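Local coordinates for protein succinyl-CoA:3-ketoacid-coenzyme A transferase subunit B (Bacillus subtilis, PDB 3CDK) that probably transfers coenzyme A from succinyl-CoA to 3-oxo acids, giving a 3-oxoacyl-CoA and succinate, as the B subunit of a CoA-transferase, at residues K169-L174 against F181-G186; A179-D182 against R187-L190. One frame throughout, in Å; residues are numbered along the deposited sequence.

Contact 1. Residues K169-L174 against F181-G186; sequences KVVHRL and FDFVNG
In the antiparallel beta hairpin of strands 173-175 and 179-184, R173 sits across from D182 in a non-hydrogen-bonded pair, and L174 faces F181 in the hydrogen-bonded pair beside it. L174 N reaches F181 O at 2.7 Å, F181 N returns a bond to L174 O, and F183 N donates to H172 O at 3.0 Å, carrying the backbone bonding one residue past the strand start at R173. On the partly exposed face, R173 and D182 run side by side. With its chain extended as far as a bend at chi3 (-69°), the arginine turns its guanidinium side-on to the carboxylate, the two planes only 15° apart. R173 NE meets D182 OD1 at 2.7 Å, and R173 NH2 reaches both oxygens, D182 OD2 at 3.2 Å along a syn lone pair. The remaining nitrogen, R173 NH1, forms a salt bridge with E18. L174 and F181 share the opposite, apolar face, with L174 CD2 3.8 Å from F181 CD2; just before the strand, V171 meets F183 obliquely, V171 CG1 3.5 Å from F183 CE1. L174 CB comes to the F183 ring's edge. The nearly coplanar D182 carboxylate and E18 on NH1 set the guanidinium's orientation and limit its rotation; because R14 and R141 bring like charges near NH1, the acidic partners probably offset a locally positive cluster.

Contact 2. Residues A179-D182 against R187-L190; sequences AVFD and RMTL
F181 is packed between two side chains of the neighbouring strand: L190 CD1 lies over one face of its ring, toward the rim, and M188 SD over the opposite one. The sulfur is 4.2 Å from the F181 ring centroid and 27° off the normal, a Met-aromatic contact. With CG anti to the backbone N (chi1 -174°), the M188 chain runs out alongside F181 CD1, M188 CG at 3.6 Å, and places its sulfur over the ring. L190 adds its CB, 3.7 Å from F181 CE1, and stretches its CD1 on to A179 CB, also at 3.7 Å. V202 of helix 199-204 touches both F181 and L190, and the F210 ring meets that of F181, so this side of the sheet is buried. The D182 and T189 side is looser and partly exposed. There D182 and T189 form a hydrogen-bonded pair whose contact is mainly backbone: D182 N donates to T189 O at 3.0 Å, and T189 N donates to D182 O at 3.0 Å with a more bent N-H...O angle of 145°. Their side chains interact little, the D182 carboxylate being engaged by R173 on its other flank. Two adjacent antiparallel strands joined by a short turn form a beta hairpin, here built into the mixed sheet of the CoA-transferase fold.

How the contacts relate
Contacts 1 and 2 lie with their centres about 7 Å apart and share strand 179-184, whose F181 and D182 take part in both. Along the chain, strands 173-175, 179-184 and 187-193 follow one another as two successive hairpins, so the middle strand is paired on both flanks and the three form an antiparallel meander. Strand 173-175 runs parallel to 141-145 and strand 187-193 parallel to 211-212, which places the meander within the large mixed sheet of the CoA-transferase domain. Direct packing, F183 CE2 on M188 CG and R173 CD on V180 CG1, ties the two contacts together. Both lie away from the predicted active-site residue E50; they are packing within the sheet.

Contact 1. Residues K169-L174 against F181-G186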
ATOM      1  N   LYS B 169     -26.240  -6.695   5.709  1.00 37.43           N
ATOM      2  CA  LYS B 169     -26.081  -8.148   5.840  1.00 36.86           C
ATOM      3  C   LYS B 169     -24.667  -8.551   6.291  1.00 35.06           C
ATOM      4  O   LYS B 169     -24.033  -9.383   5.646  1.00 34.86           O
ATOM      5  CB  LYS B 169     -26.376  -8.845   4.511  1.00 37.71           C
ATOM      6  CG  LYS B 169     -27.854  -9.031   4.199  1.00 40.38           C
ATOM      7  CD  LYS B 169     -28.076  -9.774   2.883  1.00 42.90           C
ATOM      8  CE  LYS B 169     -29.318  -9.202   2.212  1.00 48.07           C
ATOM      9  NZ  LYS B 169     -29.545  -9.679   0.809  1.00 52.31           N
ATOM     10  N   VAL B 170     -24.193  -7.985   7.400  1.00 32.82           N
ATOM     11  CA  VAL B 170     -22.806  -8.182   7.815  1.00 31.38           C
ATOM     12  C   VAL B 170     -22.625  -9.021   9.104  1.00 31.70           C
ATOM     13  O   VAL B 170     -21.609  -9.673   9.293  1.00 31.32           O
ATOM     14  CB  VAL B 170     -22.059  -6.826   7.890  1.00 30.41           C
ATOM     15  CG1 VAL B 170     -21.932  -6.209   6.469  1.00 29.61           C
ATOM     16  CG2 VAL B 170     -22.794  -5.861   8.800  1.00 30.23           C
ATOM     17  N   VAL B 171     -23.646  -9.050   9.950  1.00 32.27           N
ATOM     18  CA  VAL B 171     -23.530  -9.604  11.285  1.00 32.70           C
ATOM     19  C   VAL B 171     -23.638 -11.097  11.198  1.00 34.27           C
ATOM     20  O   VAL B 171     -24.602 -11.594  10.641  1.00 34.74           O
ATOM     21  CB  VAL B 171     -24.639  -9.017  12.195  1.00 32.88           C
ATOM     22  CG1 VAL B 171     -24.619  -9.605  13.583  1.00 30.40           C
ATOM     23  CG2 VAL B 171     -24.455  -7.483  12.259  1.00 33.14           C
ATOM     24  N   HIS B 172     -22.631 -11.810  11.712  1.00 35.26           N
ATOM     25  CA  HIS B 172     -22.707 -13.266  11.795  1.00 37.22           C
ATOM     26  C   HIS B 172     -23.389 -13.713  13.084  1.00 38.45           C
ATOM     27  O   HIS B 172     -24.167 -14.672  13.085  1.00 40.01           O
ATOM     28  CB  HIS B 172     -21.327 -13.923  11.689  1.00 37.86           C
ATOM     29  CG  HIS B 172     -20.618 -13.650  10.396  1.00 39.42           C
ATOM     30  ND1 HIS B 172     -19.600 -12.724  10.284  1.00 40.07           N
ATOM     31  CD2 HIS B 172     -20.793 -14.164   9.156  1.00 40.80           C
ATOM     32  CE1 HIS B 172     -19.173 -12.687   9.033  1.00 37.74           C
ATOM     33  NE2 HIS B 172     -19.880 -13.550   8.329  1.00 38.88           N
ATOM     34  N   ARG B 173     -23.111 -13.019  14.184  1.00 38.13           N
ATOM     35  CA  ARG B 173     -23.677 -13.395  15.466  1.00 38.51           C
ATOM     36  C   ARG B 173     -24.020 -12.145  16.248  1.00 38.13           C
ATOM     37  O   ARG B 173     -23.206 -11.229  16.308  1.00 37.86           O
ATOM     38  CB  ARG B 173     -22.678 -14.263  16.248  1.00 38.88           C
ATOM     39  CG  ARG B 173     -23.060 -14.481  17.688  1.00 41.00           C
ATOM     40  CD  ARG B 173     -22.426 -15.717  18.286  1.00 45.16           C
ATOM     41  NE  ARG B 173     -22.965 -16.959  17.726  1.00 47.84           N
ATOM     42  CZ  ARG B 173     -22.438 -18.161  17.931  1.00 46.41           C
ATOM     43  NH1 ARG B 173     -21.356 -18.289  18.674  1.00 46.07           N
ATOM     44  NH2 ARG B 173     -22.987 -19.227  17.387  1.00 46.87           N
ATOM     45  N   LEU B 174     -25.210 -12.101  16.852  1.00 38.52           N
ATOM     46  CA  LEU B 174     -25.566 -10.994  17.729  1.00 38.66           C
ATOM     47  C   LEU B 174     -25.671 -11.493  19.156  1.00 40.00           C
ATOM     48  O   LEU B 174     -26.389 -12.475  19.420  1.00 41.57           O
ATOM     49  CB  LEU B 174     -26.894 -10.366  17.300  1.00 38.26           C
ATOM     50  CG  LEU B 174     -27.628  -9.460  18.305  1.00 38.55           C
ATOM     51  CD1 LEU B 174     -26.828  -8.206  18.709  1.00 37.12           C
ATOM     52  CD2 LEU B 174     -28.992  -9.048  17.759  1.00 39.40           C
ATOM     53  N   PHE B 181     -28.050 -14.575  18.793  1.00 48.89           N
ATOM     54  CA  PHE B 181     -28.633 -14.787  17.468  1.00 48.70           C
ATOM     55  C   PHE B 181     -27.568 -15.069  16.446  1.00 47.62           C
ATOM     56  O   PHE B 181     -26.545 -14.408  16.443  1.00 46.73           O
ATOM     57  CB  PHE B 181     -29.385 -13.545  16.990  1.00 48.52           C
ATOM     58  CG  PHE B 181     -30.662 -13.276  17.736  1.00 50.95           C
ATOM     59  CD1 PHE B 181     -31.836 -13.958  17.405  1.00 52.25           C
ATOM     60  CD2 PHE B 181     -30.694 -12.331  18.764  1.00 50.86           C
ATOM     61  CE1 PHE B 181     -33.019 -13.701  18.083  1.00 53.60           C
ATOM     62  CE2 PHE B 181     -31.863 -12.072  19.450  1.00 52.22           C
ATOM     63  CZ  PHE B 181     -33.031 -12.752  19.108  1.00 54.09           C
ATOM     64  N   ASP B 182     -27.828 -16.028  15.561  1.00 48.73           N
ATOM     65  CA  ASP B 182     -26.947 -16.345  14.424  1.00 48.85           C
ATOM     66  C   ASP B 182     -27.638 -15.893  13.144  1.00 49.14           C
ATOM     67  O   ASP B 182     -28.872 -15.884  13.072  1.00 49.90           O
ATOM     68  CB  ASP B 182     -26.671 -17.852  14.333  1.00 49.28           C
ATOM     69  CG  ASP B 182     -25.667 -18.364  15.386  1.00 49.94           C
ATOM     70  OD1 ASP B 182     -25.153 -17.576  16.214  1.00 48.81           O
ATOM     71  OD2 ASP B 182     -25.371 -19.590  15.359  1.00 49.04           O
ATOM     72  N   PHE B 183     -26.855 -15.510  12.138  1.00 48.90           N
ATOM     73  CA  PHE B 183     -27.402 -15.221  10.818  1.00 49.65           C
ATOM     74  C   PHE B 183     -26.790 -16.163   9.782  1.00 52.08           C
ATOM     75  O   PHE B 183     -25.574 -16.299   9.710  1.00 51.81           O
ATOM     76  CB  PHE B 183     -27.166 -13.761  10.421  1.00 47.58           C
ATOM     77  CG  PHE B 183     -27.751 -12.754  11.385  1.00 44.86           C
ATOM     78  CD1 PHE B 183     -27.056 -12.387  12.558  1.00 41.09           C
ATOM     79  CD2 PHE B 183     -28.966 -12.149  11.121  1.00 42.71           C
ATOM     80  CE1 PHE B 183     -27.585 -11.472  13.446  1.00 36.37           C
ATOM     81  CE2 PHE B 183     -29.495 -11.207  12.011  1.00 41.40           C
ATOM     82  CZ  PHE B 183     -28.798 -10.873  13.172  1.00 39.44           C
ATOM     83  N   VAL B 184     -27.628 -16.832   9.002  1.00 55.95           N
ATOM     84  CA  VAL B 184     -27.123 -17.656   7.902  1.00 59.83           C
ATOM     85  C   VAL B 184     -27.896 -17.355   6.629  1.00 61.20           C
ATOM     86  O   VAL B 184     -29.035 -17.823   6.428  1.00 62.41           O
ATOM     87  CB  VAL B 184     -27.165 -19.176   8.180  1.00 61.16           C
ATOM     88  CG1 VAL B 184     -25.781 -19.765   7.928  1.00 61.92           C
ATOM     89  CG2 VAL B 184     -27.662 -19.488   9.616  1.00 62.58           C
ATOM     90  N   ASN B 185     -27.257 -16.550   5.789  1.00 61.84           N
ATOM     91  CA  ASN B 185     -27.815 -16.074   4.525  1.00 63.44           C
ATOM     92  C   ASN B 185     -29.164 -15.360   4.677  1.00 63.03           C
ATOM     93  O   ASN B 185     -30.164 -15.779   4.111  1.00 63.81           O
ATOM     94  CB  ASN B 185     -27.901 -17.217   3.484  1.00 65.29           C
ATOM     95  CG  ASN B 185     -27.256 -16.838   2.163  1.00 67.75           C
ATOM     96  OD1 ASN B 185     -26.022 -16.796   2.046  1.00 70.48           O
ATOM     97  ND2 ASN B 185     -28.084 -16.537   1.165  1.00 70.86           N
ATOM     98  N   GLY B 186     -29.174 -14.283   5.451  1.00 61.91           N
ATOM     99  CA  GLY B 186     -30.341 -13.424   5.556  1.00 61.37           C
ATOM    100  C   GLY B 186     -31.240 -13.760   6.719  1.00 61.68           C
ATOM    101  O   GLY B 186     -31.936 -12.901   7.227  1.00 61.68           O
TER

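Contact 2. Residues A179-D182 against R187-L190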
ATOM      1  N   ALA B 179     -30.137 -12.522  24.690  1.00 53.83           N
ATOM      2  CA  ALA B 179     -30.118 -13.599  23.713  1.00 52.99           C
ATOM      3  C   ALA B 179     -28.879 -13.649  22.874  1.00 51.72           C
ATOM      4  O   ALA B 179     -28.110 -12.682  22.809  1.00 51.79           O
ATOM      5  CB  ALA B 179     -31.329 -13.504  22.817  1.00 53.28           C
ATOM      6  N   VAL B 180     -28.688 -14.791  22.227  1.00 51.34           N
ATOM      7  CA  VAL B 180     -27.708 -14.887  21.174  1.00 50.77           C
ATOM      8  C   VAL B 180     -28.423 -15.265  19.875  1.00 50.91           C
ATOM      9  O   VAL B 180     -29.300 -16.161  19.876  1.00 51.31           O
ATOM     10  CB  VAL B 180     -26.635 -15.918  21.496  1.00 51.41           C
ATOM     11  CG1 VAL B 180     -25.459 -15.787  20.496  1.00 48.95           C
ATOM     12  CG2 VAL B 180     -26.166 -15.752  22.925  1.00 51.47           C
ATOM     13  N   PHE B 181     -28.050 -14.575  18.793  1.00 48.89           N
ATOM     14  CA  PHE B 181     -28.633 -14.787  17.468  1.00 48.70           C
ATOM     15  C   PHE B 181     -27.568 -15.069  16.446  1.00 47.62           C
ATOM     16  O   PHE B 181     -26.545 -14.408  16.443  1.00 46.73           O
ATOM     17  CB  PHE B 181     -29.385 -13.545  16.990  1.00 48.52           C
ATOM     18  CG  PHE B 181     -30.662 -13.276  17.736  1.00 50.95           C
ATOM     19  CD1 PHE B 181     -31.836 -13.958  17.405  1.00 52.25           C
ATOM     20  CD2 PHE B 181     -30.694 -12.331  18.764  1.00 50.86           C
ATOM     21  CE1 PHE B 181     -33.019 -13.701  18.083  1.00 53.60           C
ATOM     22  CE2 PHE B 181     -31.863 -12.072  19.450  1.00 52.22           C
ATOM     23  CZ  PHE B 181     -33.031 -12.752  19.108  1.00 54.09           C
ATOM     24  N   ASP B 182     -27.828 -16.028  15.561  1.00 48.73           N
ATOM     25  CA  ASP B 182     -26.947 -16.345  14.424  1.00 48.85           C
ATOM     26  C   ASP B 182     -27.638 -15.893  13.144  1.00 49.14           C
ATOM     27  O   ASP B 182     -28.872 -15.884  13.072  1.00 49.90           O
ATOM     28  CB  ASP B 182     -26.671 -17.852  14.333  1.00 49.28           C
ATOM     29  CG  ASP B 182     -25.667 -18.364  15.386  1.00 49.94           C
ATOM     30  OD1 ASP B 182     -25.153 -17.576  16.214  1.00 48.81           O
ATOM     31  OD2 ASP B 182     -25.371 -19.590  15.359  1.00 49.04           O
ATOM     32  N   ARG B 187     -31.243 -15.013   7.144  1.00 62.83           N
ATOM     33  CA  ARG B 187     -32.212 -15.443   8.147  1.00 63.95           C
ATOM     34  C   ARG B 187     -31.617 -15.304   9.544  1.00 61.91           C
ATOM     35  O   ARG B 187     -30.436 -15.563   9.752  1.00 61.37           O
ATOM     36  CB  ARG B 187     -32.682 -16.887   7.868  1.00 65.92           C
ATOM     37  CG  ARG B 187     -31.731 -18.000   8.391  1.00 69.19           C
ATOM     38  CD  ARG B 187     -31.783 -19.314   7.591  1.00 72.76           C
ATOM     39  NE  ARG B 187     -33.081 -20.016   7.638  1.00 78.35           N
ATOM     40  CZ  ARG B 187     -33.508 -20.814   8.629  1.00 81.70           C
ATOM     41  NH1 ARG B 187     -32.766 -21.011   9.722  1.00 81.54           N
ATOM     42  NH2 ARG B 187     -34.702 -21.412   8.536  1.00 82.79           N
ATOM     43  N   MET B 188     -32.435 -14.883  10.492  1.00 60.59           N
ATOM     44  CA  MET B 188     -32.007 -14.803  11.871  1.00 59.35           C
ATOM     45  C   MET B 188     -32.594 -15.985  12.646  1.00 60.97           C
ATOM     46  O   MET B 188     -33.740 -16.408  12.419  1.00 61.61           O
ATOM     47  CB  MET B 188     -32.440 -13.472  12.478  1.00 58.46           C
ATOM     48  CG  MET B 188     -31.921 -13.201  13.873  1.00 57.27           C
ATOM     49  SD  MET B 188     -32.378 -11.584  14.553  1.00 56.27           S
ATOM     50  CE  MET B 188     -34.153 -11.663  14.578  1.00 54.99           C
ATOM     51  N   THR B 189     -31.796 -16.514  13.569  1.00 60.95           N
ATOM     52  CA  THR B 189     -32.166 -17.689  14.321  1.00 61.58           C
ATOM     53  C   THR B 189     -31.746 -17.497  15.755  1.00 60.94           C
ATOM     54  O   THR B 189     -30.604 -17.165  16.041  1.00 60.02           O
ATOM     55  CB  THR B 189     -31.469 -18.912  13.749  1.00 62.29           C
ATOM     56  OG1 THR B 189     -31.919 -19.121  12.404  1.00 63.45           O
ATOM     57  CG2 THR B 189     -31.756 -20.143  14.582  1.00 63.39           C
ATOM     58  N   LEU B 190     -32.686 -17.687  16.664  1.00 61.62           N
ATOM     59  CA  LEU B 190     -32.367 -17.535  18.053  1.00 61.69           C
ATOM     60  C   LEU B 190     -31.674 -18.794  18.482  1.00 61.94           C
ATOM     61  O   LEU B 190     -32.180 -19.897  18.287  1.00 63.25           O
ATOM     62  CB  LEU B 190     -33.625 -17.270  18.855  1.00 62.70           C
ATOM     63  CG  LEU B 190     -33.559 -17.397  20.369  1.00 63.76           C
ATOM     64  CD1 LEU B 190     -32.517 -16.474  20.976  1.00 62.81           C
ATOM     65  CD2 LEU B 190     -34.935 -17.088  20.888  1.00 66.52           C
TER